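Local structure of endo-pectate lyase (Erwinia chrysanthemi, 3B4N) at residues W37-S42 with V88-E93; A45-Y50 with A68-F73. The protein cleaves polygalacturonate by eliminative, calcium-dependent lysis and probably also depolymerises pectins, including highly methylated ones, with an endo mode of action. One frame throughout, in Å; residues are numbered along the deposited sequence.

In the fold
The N-terminal part of the chain forms a small antiparallel sandwich apart from the parallel beta-helix and its metal sites, and both contacts join its two sheets. Strand 22-29 leads into strand 32-39, whose end begins contact 1; the chain then crosses to the other sheet as strand 44-52, where contact 2 starts. After strand 61-66, residues 68-73 return to the first sheet and complete contact 2, which closes a loop nested inside the longer one closed by contact 1 when strand 85-92 arrives. The two contacts touch, their centres about 8 Å apart: strands 32-39 and 72-75 are neighbours in the three-stranded sheet, and 44-52 and 85-92 in the four-stranded one.

Contact 1. Residues W37-S42 with V88-E93; sequences WSTDES and VDVVSE. With EDO (1,2-ethanediol), chain G.
Trp37 and Val88 meet through apolar surfaces, the valine lying over one face of the indole. Val88 CG1 stands 3.8 Å from the centroid of the five-membered ring and 9° off its normal, a CH-pi contact. The other branch serves the six-membered ring, with Val88 CG2 3.8 Å from Trp37 CE3. The indole is placed for this by a chi1 of 61°, which sets CG between the backbone N and the carbonyl carbon. Val90 continues the row: it meets Thr39 tip to tip, its CG1 3.8 Å from Thr39 OG1, and the same methyl touches Glu41 CB at 3.9 Å.

The two strands come from opposite sheets of a beta sandwich with the strand order of a fibronectin type III domain. Their short axes pass 9.3 Å apart at 29°, a face-to-face packing of sheets in which Leu24 of strand 22-29 also touches both Trp37 and Val88.

Thr39 OG1 accepts from Glu41 N at 3.2 Å, an ST turn where strand 32-39 ends, and donates to Gln21 O. Glu41, bent at chi2, rests its carboxylate beside Ser92, with OE1 3.5 Å from Ser92 CB; that oxygen is hydrogen-bonded to Lys43 N, and Ser92 OG is hydrogen-bonded to Ala96 N. Ser38 OG is hydrogen-bonded to Asn163 ND2 and, at 2.8 Å, to O1 of an ethanediol probably left from crystallisation.

Contact 2. Residues A45-Y50 with A68-F73; sequences ARQEVY and AETRTF
The backbones are closest at Arg46 and Ala68, whose CA atoms lie 4.7 Å apart, and diverge toward Val49 and Phe73, where the CA separation is 8.3 Å. At the close end Ala68 CB packs 3.7 Å from Ala45 O, and a water spans the gap, donating to that carbonyl oxygen and accepting a weak bond from Ala68 N. At the wide end, side chains fill the distance. Val49 lays CG2 over one face of the Phe73 ring, displaced toward the rim, 4.1 Å from the centroid and 18° off the normal: a CH-pi contact to which Val49 CG1 adds a touch on Phe73 CD2.

Between the two ends Gln47 stretches out, extended beyond CG, and brings its amide to Thr70 and Arg71; the amide and guanidinium planes stand 74° apart. The guanidinium is itself fixed by its own loop. Arg71 NH1 donates to Ala68 O at 2.9 Å and to Thr70 O at 3.0 Å, both acceptors lying close to the guanidinium plane, so one nitrogen ties the turn together. A bend at chi2 (-66°) folds the arginine back for this, although its CB points away from strand 44-52.

A classic beta bulge, with Ala45 and Arg46 both opposite Val91, puts an extra residue into strand 44-52 where it pairs with strand 85-92. Strand 61-66 flanks the same strand on its other edge, and its Leu66 touches Val49, while Trp37 of strand 32-39 packs against both Arg71 and Phe73 in the fibronectin type III-like sandwich.

Contact 1. Residues W37-S42 with V88-E93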
# COMPACT_ATOMS: atom_id res chain seq x y z
N TRP A 37 -10.31 1.43 4.89
CA TRP A 37 -11.15 2.61 4.96
C TRP A 37 -10.33 3.87 5.06
O TRP A 37 -9.13 3.82 5.35
CB TRP A 37 -12.11 2.54 6.16
CG TRP A 37 -11.43 2.46 7.51
CD1 TRP A 37 -11.13 3.50 8.35
CD2 TRP A 37 -10.94 1.27 8.15
NE1 TRP A 37 -10.49 3.03 9.47
CE2 TRP A 37 -10.36 1.67 9.38
CE3 TRP A 37 -10.94 -0.08 7.81
CZ2 TRP A 37 -9.78 0.75 10.26
CZ3 TRP A 37 -10.37 -1.00 8.68
CH2 TRP A 37 -9.79 -0.58 9.90
N SER A 38 -10.97 4.99 4.77
CA SER A 38 -10.33 6.28 4.92
C SER A 38 -11.30 7.07 5.78
O SER A 38 -12.51 6.86 5.74
CB SER A 38 -10.13 6.99 3.57
OG SER A 38 -11.37 7.31 2.96
N THR A 39 -10.76 7.96 6.60
CA THR A 39 -11.61 8.79 7.44
C THR A 39 -10.95 10.16 7.55
O THR A 39 -9.73 10.26 7.48
CB THR A 39 -11.80 8.19 8.86
OG1 THR A 39 -12.69 9.03 9.61
CG2 THR A 39 -10.47 8.09 9.61
N ASP A 40 -11.77 11.20 7.67
CA ASP A 40 -11.23 12.54 7.84
C ASP A 40 -11.42 13.01 9.28
O ASP A 40 -11.25 14.20 9.58
CB ASP A 40 -11.86 13.53 6.85
CG ASP A 40 -13.36 13.47 6.85
OD1 ASP A 40 -13.95 13.05 7.87
OD2 ASP A 40 -13.97 13.86 5.83
N GLU A 41 -11.78 12.09 10.17
CA GLU A 41 -11.93 12.44 11.58
C GLU A 41 -10.51 12.76 12.06
O GLU A 41 -9.60 11.96 11.89
CB GLU A 41 -12.52 11.27 12.38
CG GLU A 41 -12.37 11.41 13.90
CD GLU A 41 -12.93 12.71 14.42
OE1 GLU A 41 -12.27 13.34 15.28
OE2 GLU A 41 -14.04 13.10 13.99
N SER A 42 -10.33 13.93 12.67
CA SER A 42 -9.00 14.35 13.11
C SER A 42 -8.55 13.90 14.50
O SER A 42 -7.35 13.86 14.78
CB SER A 42 -8.89 15.87 13.04
OG SER A 42 -9.86 16.48 13.87
N VAL A 88 -17.39 0.13 9.57
CA VAL A 88 -16.31 0.55 10.46
C VAL A 88 -16.78 1.85 11.12
O VAL A 88 -17.23 2.78 10.45
CB VAL A 88 -14.98 0.78 9.71
CG1 VAL A 88 -13.99 1.51 10.61
CG2 VAL A 88 -14.40 -0.57 9.30
N ASP A 89 -16.70 1.86 12.44
CA ASP A 89 -17.09 3.01 13.25
C ASP A 89 -15.82 3.68 13.76
O ASP A 89 -15.09 3.11 14.57
CB ASP A 89 -17.94 2.51 14.43
CG ASP A 89 -18.51 3.64 15.27
OD1 ASP A 89 -19.21 3.31 16.26
OD2 ASP A 89 -18.27 4.82 14.97
N VAL A 90 -15.56 4.89 13.28
CA VAL A 90 -14.40 5.65 13.72
C VAL A 90 -14.91 6.48 14.90
O VAL A 90 -15.81 7.31 14.76
CB VAL A 90 -13.86 6.53 12.58
CG1 VAL A 90 -12.75 7.43 13.08
CG2 VAL A 90 -13.35 5.65 11.45
N VAL A 91 -14.34 6.23 16.08
CA VAL A 91 -14.76 6.90 17.30
C VAL A 91 -13.78 7.99 17.69
O VAL A 91 -12.59 7.74 17.86
CB VAL A 91 -14.89 5.89 18.46
CG1 VAL A 91 -15.40 6.59 19.71
CG2 VAL A 91 -15.81 4.74 18.06
N SER A 92 -14.29 9.21 17.84
CA SER A 92 -13.44 10.33 18.21
C SER A 92 -13.22 10.38 19.71
O SER A 92 -13.88 9.66 20.47
CB SER A 92 -14.08 11.65 17.77
OG SER A 92 -15.14 12.00 18.65
N GLU A 93 -12.29 11.22 20.13
CA GLU A 93 -12.01 11.38 21.55
C GLU A 93 -13.25 11.90 22.26
O GLU A 93 -13.42 11.69 23.47
CB GLU A 93 -10.85 12.36 21.73
CG GLU A 93 -9.53 11.81 21.25
CD GLU A 93 -8.41 12.81 21.38
OE1 GLU A 93 -7.26 12.46 21.05
OE2 GLU A 93 -8.69 13.95 21.83
C1 EDO G . -13.48 9.86 4.39
O1 EDO G . -11.97 9.73 4.15
C2 EDO G . -14.28 10.26 3.14
O2 EDO G . -14.09 9.14 2.08

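Contact 2. Residues A45-Y50 with A68-F73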
# COMPACT_ATOMS: atom_id res chain seq x y z
N ALA A 45 -9.89 8.12 18.47
CA ALA A 45 -9.50 7.47 19.72
C ALA A 45 -9.41 5.96 19.49
O ALA A 45 -8.45 5.32 19.90
CB ALA A 45 -10.51 7.77 20.80
N ARG A 46 -10.42 5.41 18.83
CA ARG A 46 -10.44 3.98 18.51
C ARG A 46 -11.30 3.78 17.28
O ARG A 46 -12.01 4.70 16.85
CB ARG A 46 -11.03 3.16 19.66
CG ARG A 46 -12.49 3.46 19.95
CD ARG A 46 -13.21 2.32 20.65
NE ARG A 46 -12.58 1.98 21.92
CZ ARG A 46 -13.02 1.03 22.74
NH1 ARG A 46 -14.11 0.34 22.43
NH2 ARG A 46 -12.38 0.79 23.87
N GLN A 47 -11.23 2.58 16.72
CA GLN A 47 -12.02 2.26 15.54
C GLN A 47 -12.60 0.88 15.76
O GLN A 47 -11.89 -0.04 16.14
CB GLN A 47 -11.13 2.30 14.29
CG GLN A 47 -10.48 3.67 14.12
CD GLN A 47 -9.49 3.69 12.98
OE1 GLN A 47 -8.39 3.14 13.08
NE2 GLN A 47 -9.88 4.32 11.88
N GLU A 48 -13.90 0.74 15.52
CA GLU A 48 -14.56 -0.53 15.76
C GLU A 48 -15.09 -1.13 14.48
O GLU A 48 -15.68 -0.44 13.65
CB GLU A 48 -15.70 -0.33 16.75
CG GLU A 48 -15.27 0.35 18.04
CD GLU A 48 -16.40 0.49 19.03
OE1 GLU A 48 -17.53 0.81 18.59
OE2 GLU A 48 -16.16 0.30 20.23
N VAL A 49 -14.88 -2.43 14.32
CA VAL A 49 -15.37 -3.11 13.13
C VAL A 49 -16.63 -3.88 13.50
O VAL A 49 -16.64 -4.60 14.50
CB VAL A 49 -14.33 -4.11 12.57
CG1 VAL A 49 -14.83 -4.71 11.26
CG2 VAL A 49 -12.99 -3.42 12.37
N TYR A 50 -17.67 -3.70 12.70
CA TYR A 50 -18.95 -4.38 12.91
C TYR A 50 -19.24 -5.29 11.73
O TYR A 50 -18.87 -5.00 10.59
CB TYR A 50 -20.07 -3.36 13.08
CG TYR A 50 -20.01 -2.63 14.39
CD1 TYR A 50 -20.71 -3.10 15.50
CD2 TYR A 50 -19.19 -1.51 14.55
CE1 TYR A 50 -20.61 -2.48 16.74
CE2 TYR A 50 -19.08 -0.88 15.79
CZ TYR A 50 -19.79 -1.37 16.87
OH TYR A 50 -19.65 -0.78 18.11
N ALA A 68 -6.23 3.83 16.87
CA ALA A 68 -6.62 4.96 16.04
C ALA A 68 -5.82 5.18 14.77
O ALA A 68 -6.21 6.00 13.93
CB ALA A 68 -6.55 6.24 16.89
N GLU A 69 -4.73 4.45 14.62
CA GLU A 69 -3.84 4.64 13.48
C GLU A 69 -4.05 3.74 12.27
O GLU A 69 -3.83 4.15 11.13
CB GLU A 69 -2.39 4.53 13.96
CG GLU A 69 -2.01 5.55 15.05
CD GLU A 69 -2.50 5.18 16.46
OE1 GLU A 69 -2.75 6.10 17.26
OE2 GLU A 69 -2.63 3.98 16.78
N THR A 70 -4.46 2.50 12.51
CA THR A 70 -4.65 1.60 11.39
C THR A 70 -5.79 2.03 10.48
O THR A 70 -6.72 2.74 10.89
CB THR A 70 -4.92 0.16 11.90
OG1 THR A 70 -4.87 -0.74 10.78
CG2 THR A 70 -6.30 0.04 12.57
N ARG A 71 -5.71 1.63 9.21
CA ARG A 71 -6.76 1.94 8.25
C ARG A 71 -7.16 0.66 7.52
O ARG A 71 -7.84 0.71 6.49
CB ARG A 71 -6.30 3.02 7.27
CG ARG A 71 -6.12 4.39 7.92
CD ARG A 71 -7.44 4.98 8.41
NE ARG A 71 -7.27 6.34 8.93
CZ ARG A 71 -6.98 6.65 10.20
NH1 ARG A 71 -6.82 5.70 11.12
NH2 ARG A 71 -6.85 7.92 10.54
N THR A 72 -6.71 -0.47 8.05
CA THR A 72 -7.04 -1.77 7.45
C THR A 72 -7.36 -2.79 8.54
O THR A 72 -7.00 -2.62 9.71
CB THR A 72 -5.87 -2.33 6.60
OG1 THR A 72 -4.75 -2.60 7.46
CG2 THR A 72 -5.46 -1.36 5.49
N PHE A 73 -8.02 -3.86 8.14
CA PHE A 73 -8.40 -4.94 9.05
C PHE A 73 -8.63 -6.20 8.24
O PHE A 73 -9.02 -6.14 7.08
CB PHE A 73 -9.70 -4.59 9.78
CG PHE A 73 -10.18 -5.66 10.71
CD1 PHE A 73 -9.50 -5.90 11.90
CD2 PHE A 73 -11.29 -6.44 10.40
CE1 PHE A 73 -9.92 -6.90 12.78
CE2 PHE A 73 -11.72 -7.45 11.27
CZ PHE A 73 -11.03 -7.67 12.46
O HOH W 1 -5.93 4.28 19.85